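Local coordinates for protein S-adenosyl-L-methionine methyl transferase (Ruegeria pomeroyi DSS-3, PDB 3IHT) that binds S-adenosylmethionine and probably transfers its methyl group to an acceptor substrate, at residues 127-132 / 147-152; 155-160 / 168-173; 45-50 / 112-117. All blocks are in the same frame, centred on the assembly; numbering follows the deposited sequence. Where two conformers were deposited one is given.

All three contacts belong to one Rossmann-like methyltransferase domain, interaction 3 at the cofactor and interactions 1 and 2 farther out. Interaction 3 joins the loops that hold S-adenosylmethionine. The centre of interaction 1 is about 14 Å from that of interaction 3, and the two meet where the side chain of I129 packs on L114; in one of its two conformers the I129 side chain stays about 6 Å from the cofactor. Interaction 2, the hairpin at the sheet edge, is about 13 Å from interaction 1 between centres, and the two are joined by a probable hydrogen bond of 3.0 Å between M149 N and Y171 OH. Interactions 2 and 3 reach the same sheet without touching, their nearest atoms about 6 Å apart.

Interaction 1 of 3, residues 127-132 / 147-152. With NI (nickel (II) ion), chain D.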
loop_
_atom_site.group_PDB
_atom_site.type_symbol
_atom_site.label_atom_id
_atom_site.label_comp_id
_atom_site.label_asym_id
_atom_site.label_seq_id
_atom_site.Cartn_x
_atom_site.Cartn_y
_atom_site.Cartn_z
ATOM N N ARG A 127 6.009 15.392 15.867
ATOM C CA ARG A 127 6.552 16.223 16.914
ATOM C C ARG A 127 5.484 16.500 17.973
ATOM O O ARG A 127 5.683 16.303 19.185
ATOM C CB ARG A 127 7.064 17.534 16.309
ATOM C CG ARG A 127 7.686 18.519 17.288
ATOM C CD ARG A 127 8.054 19.836 16.574
ATOM N NE ARG A 127 9.053 19.635 15.508
ATOM C CZ ARG A 127 10.371 19.729 15.664
ATOM N NH1 ARG A 127 10.905 20.097 16.838
ATOM N NH2 ARG A 127 11.174 19.489 14.622
ATOM N N LEU A 128 4.318 16.942 17.513
ATOM C CA LEU A 128 3.244 17.276 18.441
ATOM C C LEU A 128 2.787 16.080 19.302
ATOM O O LEU A 128 2.556 16.229 20.534
ATOM C CB LEU A 128 2.067 17.837 17.647
ATOM C CG LEU A 128 0.855 18.339 18.437
ATOM C CD1 LEU A 128 0.109 19.366 17.574
ATOM C CD2 LEU A 128 -0.039 17.125 18.843
ATOM N N ILE A 129 2.655 14.902 18.694
ATOM C CA ILE A 129 2.060 13.768 19.412
ATOM C C ILE A 129 3.041 12.997 20.283
ATOM O O ILE A 129 2.623 12.241 21.159
ATOM C CB ILE A 129 1.325 12.756 18.493
ATOM C CG1 ILE A 129 2.272 12.053 17.514
ATOM C CG2 ILE A 129 0.171 13.453 17.782
ATOM C CD1 ILE A 129 1.562 11.040 16.668
ATOM N N SER A 130 4.327 13.191 20.071
ATOM C CA SER A 130 5.331 12.435 20.824
ATOM C C SER A 130 5.137 12.548 22.368
ATOM O O SER A 130 5.091 11.525 23.062
ATOM C CB SER A 130 6.741 12.815 20.367
ATOM O OG SER A 130 7.055 12.278 19.091
ATOM N N PRO A 131 5.014 13.773 22.913
ATOM C CA PRO A 131 4.831 13.849 24.373
ATOM C C PRO A 131 3.464 13.346 24.833
ATOM O O PRO A 131 3.291 13.060 26.030
ATOM C CB PRO A 131 4.995 15.349 24.686
ATOM C CG PRO A 131 4.686 16.046 23.341
ATOM C CD PRO A 131 5.225 15.101 22.313
ATOM N N LEU A 132 2.507 13.203 23.915
ATOM C CA LEU A 132 1.218 12.624 24.272
ATOM C C LEU A 132 1.281 11.101 24.339
ATOM O O LEU A 132 0.526 10.495 25.085
ATOM C CB LEU A 132 0.109 13.048 23.306
ATOM C CG LEU A 132 -0.157 14.552 23.158
ATOM C CD1 LEU A 132 -1.349 14.781 22.173
ATOM C CD2 LEU A 132 -0.399 15.206 24.488
ATOM N N ASP A 147 6.810 7.390 11.391
ATOM C CA ASP A 147 7.418 8.726 11.418
ATOM C C ASP A 147 8.500 8.774 12.508
ATOM O O ASP A 147 8.283 8.260 13.596
ATOM C CB ASP A 147 6.342 9.758 11.839
ATOM C CG ASP A 147 5.151 9.874 10.846
ATOM O OD1 ASP A 147 5.443 10.316 9.717
ATOM O OD2 ASP A 147 3.959 9.569 11.225
ATOM N N ARG A 148 9.633 9.407 12.228
ATOM C CA ARG A 148 10.607 9.727 13.257
ATOM C C ARG A 148 9.974 10.525 14.413
ATOM O O ARG A 148 9.238 11.467 14.161
ATOM C CB ARG A 148 11.754 10.529 12.693
ATOM C CG ARG A 148 12.853 10.740 13.732
ATOM C CD ARG A 148 13.978 11.564 13.217
ATOM N NE ARG A 148 14.603 10.926 12.070
ATOM C CZ ARG A 148 15.611 10.049 12.112
ATOM N NH1 ARG A 148 16.139 9.635 13.260
ATOM N NH2 ARG A 148 16.075 9.561 10.957
HETATM N N MSE A 149 10.249 10.124 15.657
HETATM C CA MSE A 149 9.567 10.680 16.805
HETATM C C MSE A 149 10.498 11.582 17.609
HETATM O O MSE A 149 11.697 11.638 17.352
HETATM C CB MSE A 149 9.004 9.560 17.674
HETATM C CG MSE A 149 8.088 8.628 16.944
HETATM SE SE MSE A 149 6.491 9.483 16.131
HETATM C CE MSE A 149 5.394 9.532 17.714
ATOM N N TYR A 150 9.923 12.318 18.552
ATOM C CA TYR A 150 10.629 13.299 19.328
ATOM C C TYR A 150 10.397 13.086 20.814
ATOM O O TYR A 150 9.713 13.874 21.472
ATOM C CB TYR A 150 10.119 14.683 18.915
ATOM C CG TYR A 150 10.411 15.064 17.465
ATOM C CD1 TYR A 150 9.597 14.646 16.434
ATOM C CD2 TYR A 150 11.494 15.897 17.152
ATOM C CE1 TYR A 150 9.850 15.001 15.121
ATOM C CE2 TYR A 150 11.739 16.274 15.843
ATOM C CZ TYR A 150 10.939 15.825 14.840
ATOM O OH TYR A 150 11.184 16.224 13.541
ATOM N N PHE A 151 10.939 11.994 21.345
ATOM C CA PHE A 151 10.713 11.587 22.722
ATOM C C PHE A 151 11.772 12.144 23.680
ATOM O O PHE A 151 12.854 12.510 23.247
ATOM C CB PHE A 151 10.711 10.060 22.827
ATOM C CG PHE A 151 9.565 9.409 22.128
ATOM C CD1 PHE A 151 8.253 9.756 22.463
ATOM C CD2 PHE A 151 9.771 8.459 21.148
ATOM C CE1 PHE A 151 7.162 9.146 21.821
ATOM C CE2 PHE A 151 8.680 7.836 20.533
ATOM C CZ PHE A 151 7.380 8.202 20.861
ATOM N N GLU A 152 11.422 12.224 24.957
ATOM C CA GLU A 152 12.343 12.720 26.002
ATOM C C GLU A 152 13.196 11.608 26.611
ATOM O O GLU A 152 14.390 11.791 26.872
ATOM C CB GLU A 152 11.524 13.367 27.125
ATOM C CG GLU A 152 10.900 14.685 26.773
ATOM C CD GLU A 152 11.918 15.792 26.678
ATOM O OE1 GLU A 152 13.114 15.579 27.031
ATOM O OE2 GLU A 152 11.524 16.898 26.269
HETATM NI NI NI D . 12.635 18.491 26.113
HETATM O O HOH W 1 11.488 18.825 11.634
HETATM O O HOH W 2 14.870 18.452 24.974
#
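R127 lies across the ring of Y150 and meets it twice. Its CB sits over one ring face, 4.2 Å from the centroid, a CH-pi contact. Farther out, the guanidinium makes an off-centre cation-pi contact, with CZ 4.3 Å from the centroid. The two planes are turned 40° apart, so this is no flat stack: Y150 CE2 lies over one guanidinium face, toward its rim. With CG anti to the backbone N (chi1 -179°) and a bend at chi3, the arginine chain brings its end back over the tyrosine. R127 NH2 and Y150 OH are not bonded directly; water 1 links them, accepting from NH2 in the guanidinium plane and donating to OH, which also hydrogen-bonds D123.

At the edge of the ring, close to its plane, S130 OG accepts from Y150 N over 2.9 Å, nearly straight at 169°. S130 OG also hydrogen-bonds A126 O, one turn back in helix 119-133. The selenomethionine M149, bent at chi2 and chi3, places its CE 3.5 Å from S130 OG and 4.0 Å from I129 CG1. F151 turns its CE1 to within 3.4 Å of S130 O. Were Y150 replaced by alanine, the R127 guanidinium would probably lose the ring it lies against, and D123 its hydroxyl partner. Farther along the loop, E152 OE2 binds a nickel ion at 1.9 Å, with water 2 as another ligand. The arrangement joins helix 119-133 to the loop following strand 141-145, a helix-to-loop contact on the flank of a Rossmann-like methyltransferase fold.

Interaction 2 of 3, residues 155-160 / 168-173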
loop_
_atom_site.group_PDB
_atom_site.type_symbol
_atom_site.label_atom_id
_atom_site.label_comp_id
_atom_site.label_asym_id
_atom_site.label_seq_id
_atom_site.Cartn_x
_atom_site.Cartn_y
_atom_site.Cartn_z
ATOM N N GLU A 155 14.466 5.305 24.283
ATOM C CA GLU A 155 15.701 5.031 23.553
ATOM C C GLU A 155 15.359 4.420 22.200
ATOM O O GLU A 155 14.497 3.543 22.117
ATOM C CB GLU A 155 16.588 4.062 24.375
ATOM C CG GLU A 155 15.975 2.667 24.656
ATOM C CD GLU A 155 16.844 1.705 25.492
ATOM O OE1 GLU A 155 18.080 1.666 25.279
ATOM O OE2 GLU A 155 16.274 0.956 26.330
ATOM N N GLU A 156 16.017 4.879 21.133
ATOM C CA GLU A 156 15.803 4.295 19.835
ATOM C C GLU A 156 16.577 2.970 19.778
ATOM O O GLU A 156 17.751 2.908 20.166
ATOM C CB GLU A 156 16.245 5.229 18.674
ATOM C CG GLU A 156 15.809 4.697 17.332
ATOM C CD GLU A 156 16.127 5.554 16.117
ATOM O OE1 GLU A 156 16.678 6.650 16.263
ATOM O OE2 GLU A 156 15.811 5.091 14.981
ATOM N N LEU A 157 15.937 1.943 19.242
ATOM C CA LEU A 157 16.524 0.637 19.041
ATOM C C LEU A 157 16.905 0.415 17.583
ATOM O O LEU A 157 16.254 0.941 16.657
ATOM C CB LEU A 157 15.548 -0.461 19.466
ATOM C CG LEU A 157 15.058 -0.431 20.912
ATOM C CD1 LEU A 157 14.208 -1.725 21.135
ATOM C CD2 LEU A 157 16.227 -0.342 21.865
ATOM N N PRO A 158 17.935 -0.404 17.343
ATOM C CA PRO A 158 18.240 -0.786 15.978
ATOM C C PRO A 158 17.131 -1.603 15.352
ATOM O O PRO A 158 16.422 -2.368 16.053
ATOM C CB PRO A 158 19.486 -1.657 16.090
ATOM C CG PRO A 158 19.775 -1.794 17.474
ATOM C CD PRO A 158 18.823 -1.046 18.320
ATOM N N LEU A 159 16.976 -1.435 14.051
ATOM C CA LEU A 159 15.942 -2.111 13.309
ATOM C C LEU A 159 16.277 -3.602 13.122
ATOM O O LEU A 159 17.430 -3.973 12.929
ATOM C CB LEU A 159 15.777 -1.465 11.946
ATOM C CG LEU A 159 15.250 -0.029 11.954
ATOM C CD1 LEU A 159 15.263 0.491 10.511
ATOM C CD2 LEU A 159 13.824 0.050 12.557
ATOM N N PRO A 160 15.242 -4.447 13.113
ATOM C CA PRO A 160 15.419 -5.870 12.801
ATOM C C PRO A 160 15.547 -6.181 11.323
ATOM O O PRO A 160 15.173 -5.370 10.462
ATOM C CB PRO A 160 14.120 -6.483 13.355
ATOM C CG PRO A 160 13.112 -5.433 13.086
ATOM C CD PRO A 160 13.828 -4.117 13.349
ATOM N N CYS A 168 10.234 2.788 9.191
ATOM C CA CYS A 168 9.737 2.662 10.583
ATOM C C CYS A 168 10.886 2.894 11.586
ATOM O O CYS A 168 12.059 2.733 11.288
ATOM C CB CYS A 168 8.997 1.302 10.871
ATOM S SG CYS A 168 7.412 1.089 10.002
ATOM N N PHE A 169 10.509 3.294 12.793
ATOM C CA PHE A 169 11.414 3.616 13.882
ATOM C C PHE A 169 10.899 2.899 15.135
ATOM O O PHE A 169 9.674 2.801 15.344
ATOM C CB PHE A 169 11.423 5.127 14.140
ATOM C CG PHE A 169 11.896 5.915 12.968
ATOM C CD1 PHE A 169 11.024 6.240 11.942
ATOM C CD2 PHE A 169 13.221 6.325 12.898
ATOM C CE1 PHE A 169 11.472 6.962 10.832
ATOM C CE2 PHE A 169 13.678 7.053 11.804
ATOM C CZ PHE A 169 12.805 7.345 10.759
ATOM N N ILE A 170 11.829 2.398 15.943
ATOM C CA ILE A 170 11.461 1.655 17.155
ATOM C C ILE A 170 12.090 2.304 18.381
ATOM O O ILE A 170 13.276 2.599 18.385
ATOM C CB ILE A 170 11.898 0.187 17.105
ATOM C CG1 ILE A 170 11.396 -0.496 15.833
ATOM C CG2 ILE A 170 11.422 -0.554 18.419
ATOM C CD1 ILE A 170 11.970 -1.953 15.626
ATOM N N TYR A 171 11.275 2.533 19.416
ATOM C CA TYR A 171 11.736 3.134 20.649
ATOM C C TYR A 171 11.310 2.290 21.838
ATOM O O TYR A 171 10.323 1.555 21.767
ATOM C CB TYR A 171 11.202 4.549 20.801
ATOM C CG TYR A 171 11.455 5.444 19.616
ATOM C CD1 TYR A 171 10.580 5.445 18.534
ATOM C CD2 TYR A 171 12.576 6.274 19.557
ATOM C CE1 TYR A 171 10.796 6.251 17.442
ATOM C CE2 TYR A 171 12.794 7.069 18.449
ATOM C CZ TYR A 171 11.903 7.064 17.417
ATOM O OH TYR A 171 12.109 7.859 16.329
ATOM N N ARG A 172 12.062 2.383 22.934
ATOM C CA ARG A 172 11.794 1.559 24.116
ATOM C C ARG A 172 11.830 2.379 25.398
ATOM O O ARG A 172 12.685 3.253 25.554
ATOM C CB ARG A 172 12.847 0.450 24.223
ATOM C CG ARG A 172 12.682 -0.473 25.452
ATOM C CD ARG A 172 13.571 -1.711 25.330
ATOM N NE ARG A 172 14.990 -1.384 25.380
ATOM C CZ ARG A 172 15.982 -2.198 25.001
ATOM N NH1 ARG A 172 15.722 -3.402 24.510
ATOM N NH2 ARG A 172 17.247 -1.789 25.075
ATOM N N ARG A 173 10.921 2.083 26.326
ATOM C CA ARG A 173 11.004 2.652 27.671
ATOM C C ARG A 173 11.931 1.778 28.500
ATOM O O ARG A 173 11.607 0.627 28.808
ATOM C CB ARG A 173 9.657 2.692 28.366
ATOM C CG ARG A 173 9.761 3.410 29.687
ATOM C CD ARG A 173 8.444 3.530 30.422
ATOM N NE ARG A 173 8.716 3.949 31.811
ATOM C CZ ARG A 173 7.823 3.972 32.797
ATOM N NH1 ARG A 173 6.560 3.631 32.599
ATOM N NH2 ARG A 173 8.216 4.345 34.004
HETATM O O HOH W 3 14.553 2.543 15.068
HETATM O O HOH W 4 14.648 8.689 16.027
#
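R172 and E155 face each other across two antiparallel strands, joined through both backbone and side chains. As a hydrogen-bonded pair they exchange E155 N to R172 O at 3.0 Å and R172 N to E155 O at 2.8 Å. Their side chains lie side by side and point the same way. R172 NE and NH2 both donate to E155 OE2 in a salt bridge, NE at 2.8 Å and 161°, NH2 longer and more bent. The carboxylate oxygen lies in the guanidinium plane, but both nitrogens meet it from the same face of the carboxylate, whose plane is turned 67° from the guanidinium. L157 CD2 rests over the centre of one guanidinium face, 3.7 Å from R172 CZ, which probably limits how this group can turn.

The apolar packing continues from L157 to I170. I170 CG1 lies anti to the carbonyl carbon, and its terminal CD1 abuts P160 CD at 3.6 Å. L159 CD2 approaches the same methyl obliquely, while L157 CD1 touches I170 CG2. C29 on helix 15-36 packs against both L159 and I170, extending this apolar cluster beyond the hairpin.

On the other face the contact is looser and water-mediated. The E156 and Y171 side chains pass at a slant, E156 CB 3.9 Å from Y171 CD2, and E156 OE2 comes to the edge of F169, 3.5 Å from its CD2. Water 3 donates to E156 OE2 and L157 O and accepts from I170 N; water 4 links E156 OE1 to Y171 OH, whose main partner is M149 N. E156 is exposed, and its OE1 is also hydrogen-bonded to a glycerol, probably from the crystallisation liquor. Segment axes at 132° describe a twisted antiparallel beta hairpin, with strand 169-172 antiparallel to strand 141-145, as in the C-terminal hairpin of class I methyltransferases.

Interaction 3 of 3, residues 45-50 / 112-117; sequences YELGLG and ADLGGH. With SAM (S-adenosylmethionine), chain C.
D113 OD2 accepts a hydrogen bond of 2.8 Å from the amino nitrogen N of S-adenosylmethionine, while D113 OD1 hydrogen-bonds S146 OG, so the carboxylate is held from both oxygens. This is the cofactor cleft of a Rossmann-like methyltransferase fold, where the C-terminal ends of adjacent parallel strands run into binding loops. CG of D113 stands anti to the backbone N (chi1 -176°), which carries the carboxylate to the amino group.

The strands part here: L47 and A112 form a parallel bridge, and the bond from D113 N to L47 O is weak, at 3.4 Å though straight. Apolar contacts supplement it. L47 CB meets A112 CB, and L114 CD1, two residues on from A112, approaches L47 CB at 4.0 Å. The second methyl of L114, CD2, turns toward the ligand and lies 3.7 Å from SAM N9, where the adenine joins the ribose.

The GxG turn of methyltransferase motif I, G48-L49-G50, comes close to the ribose. A side chain on G48 would clash with SAM O4', and one on G50 with SAM CG. G50 N makes a weak bond of 3.0 Å to SAM O3', and G48 CA passes 3.3 Å from SAM O4'.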
loop_
_atom_site.group_PDB
_atom_site.type_symbol
_atom_site.label_atom_id
_atom_site.label_comp_id
_atom_site.label_asym_id
_atom_site.label_seq_id
_atom_site.Cartn_x
_atom_site.Cartn_y
_atom_site.Cartn_z
ATOM N N TYR A 45 -1.587 -0.631 21.635
ATOM C CA TYR A 45 -2.351 0.493 21.103
ATOM C C TYR A 45 -2.015 0.658 19.637
ATOM O O TYR A 45 -0.840 0.776 19.273
ATOM C CB TYR A 45 -2.051 1.823 21.835
ATOM C CG TYR A 45 -2.502 1.956 23.286
ATOM C CD1 TYR A 45 -3.329 0.996 23.898
ATOM C CD2 TYR A 45 -2.092 3.041 24.060
ATOM C CE1 TYR A 45 -3.723 1.103 25.214
ATOM C CE2 TYR A 45 -2.521 3.176 25.390
ATOM C CZ TYR A 45 -3.344 2.199 25.958
ATOM O OH TYR A 45 -3.752 2.288 27.277
ATOM N N GLU A 46 -3.046 0.714 18.800
ATOM C CA GLU A 46 -2.920 0.931 17.357
ATOM C C GLU A 46 -3.454 2.321 17.057
ATOM O O GLU A 46 -4.659 2.564 17.182
ATOM C CB GLU A 46 -3.735 -0.148 16.617
ATOM C CG GLU A 46 -3.914 0.041 15.112
ATOM C CD GLU A 46 -2.664 -0.252 14.300
ATOM O OE1 GLU A 46 -1.575 -0.387 14.908
ATOM O OE2 GLU A 46 -2.765 -0.369 13.060
ATOM N N LEU A 47 -2.563 3.245 16.695
ATOM C CA LEU A 47 -2.955 4.628 16.468
ATOM C C LEU A 47 -3.184 4.820 14.979
ATOM O O LEU A 47 -2.216 4.853 14.174
ATOM C CB LEU A 47 -1.880 5.611 17.006
ATOM C CG LEU A 47 -1.485 5.383 18.464
ATOM C CD1 LEU A 47 -0.487 6.469 18.953
ATOM C CD2 LEU A 47 -2.710 5.353 19.376
ATOM N N GLY A 48 -4.447 4.976 14.597
ATOM C CA GLY A 48 -4.817 5.076 13.191
ATOM C C GLY A 48 -5.232 3.732 12.641
ATOM O O GLY A 48 -4.419 2.824 12.499
ATOM N N LEU A 49 -6.488 3.584 12.315
ATOM C CA LEU A 49 -6.984 2.313 11.765
ATOM C C LEU A 49 -6.858 2.240 10.256
ATOM O O LEU A 49 -6.334 1.282 9.709
ATOM C CB LEU A 49 -8.460 2.133 12.182
ATOM C CG LEU A 49 -9.127 0.853 11.679
ATOM C CD1 LEU A 49 -8.383 -0.437 12.162
ATOM C CD2 LEU A 49 -10.628 0.851 12.080
ATOM N N GLY A 50 -7.375 3.263 9.571
ATOM C CA GLY A 50 -7.456 3.278 8.118
ATOM C C GLY A 50 -8.145 2.062 7.526
ATOM O O GLY A 50 -9.165 1.600 8.043
ATOM N N ALA A 112 2.108 3.482 15.664
ATOM C CA ALA A 112 1.525 4.612 14.962
ATOM C C ALA A 112 1.852 4.580 13.481
ATOM O O ALA A 112 3.019 4.474 13.086
ATOM C CB ALA A 112 1.977 5.958 15.604
ATOM N N ASP A 113 0.806 4.697 12.664
ATOM C CA ASP A 113 0.927 4.886 11.226
ATOM C C ASP A 113 -0.136 5.948 10.857
ATOM O O ASP A 113 -1.177 5.644 10.292
ATOM C CB ASP A 113 0.676 3.544 10.500
ATOM C CG ASP A 113 0.867 3.620 8.996
ATOM O OD1 ASP A 113 1.713 4.430 8.511
ATOM O OD2 ASP A 113 0.133 2.852 8.263
ATOM N N LEU A 114 0.105 7.167 11.318
ATOM C CA LEU A 114 -0.862 8.255 11.279
ATOM C C LEU A 114 -0.671 9.187 10.077
ATOM O O LEU A 114 -1.498 10.099 9.856
ATOM C CB LEU A 114 -0.773 9.061 12.583
ATOM C CG LEU A 114 -1.231 8.291 13.836
ATOM C CD1 LEU A 114 -0.461 8.783 15.126
ATOM C CD2 LEU A 114 -2.745 8.418 13.982
ATOM N N GLY A 115 0.387 8.962 9.297
ATOM C CA GLY A 115 0.731 9.858 8.210
ATOM C C GLY A 115 -0.236 9.854 7.050
ATOM O O GLY A 115 -0.853 8.822 6.739
ATOM N N GLY A 116 -0.375 11.016 6.417
ATOM C CA GLY A 116 -1.107 11.156 5.172
ATOM C C GLY A 116 -0.109 11.375 4.047
ATOM O O GLY A 116 1.047 10.965 4.138
ATOM N N HIS A 117 -0.538 12.063 2.990
ATOM C CA HIS A 117 0.264 12.238 1.769
ATOM C C HIS A 117 1.386 13.275 1.898
ATOM O O HIS A 117 2.338 13.265 1.129
ATOM C CB HIS A 117 -0.658 12.661 0.606
ATOM C CG HIS A 117 0.002 12.618 -0.742
ATOM N ND1 HIS A 117 -0.210 11.599 -1.644
ATOM C CD2 HIS A 117 0.873 13.471 -1.335
ATOM C CE1 HIS A 117 0.499 11.829 -2.736
ATOM N NE2 HIS A 117 1.167 12.955 -2.573
HETATM N N SAM C . -1.877 1.383 9.479
HETATM C CA SAM C . -3.140 1.373 8.665
HETATM C C SAM C . -3.237 0.099 7.793
HETATM O O SAM C . -4.187 -0.087 6.994
HETATM O OXT SAM C . -2.287 -0.719 7.808
HETATM C CB SAM C . -3.312 2.661 7.834
HETATM C CG SAM C . -3.610 3.935 8.657
HETATM S SD SAM C . -3.930 5.430 7.617
HETATM C CE SAM C . -2.270 5.596 6.883
HETATM C "C5'" SAM C . -3.926 6.715 8.941
HETATM C "C4'" SAM C . -5.126 6.702 9.877
HETATM O "O4'" SAM C . -4.836 7.566 10.997
HETATM C "C3'" SAM C . -6.427 7.216 9.249
HETATM O "O3'" SAM C . -7.500 6.286 9.397
HETATM C "C2'" SAM C . -6.699 8.542 9.953
HETATM O "O2'" SAM C . -8.074 8.950 10.097
HETATM C "C1'" SAM C . -6.020 8.304 11.292
HETATM N N9 SAM C . -5.687 9.572 11.993
HETATM C C8 SAM C . -4.833 10.564 11.547
HETATM N N7 SAM C . -4.781 11.549 12.480
HETATM C C5 SAM C . -5.594 11.210 13.511
HETATM C C6 SAM C . -5.894 11.852 14.713
HETATM N N6 SAM C . -5.381 13.067 15.018
HETATM N N1 SAM C . -6.748 11.199 15.585
HETATM C C2 SAM C . -7.322 9.978 15.304
HETATM N N3 SAM C . -7.029 9.351 14.092
HETATM C C4 SAM C . -6.168 9.959 13.227
#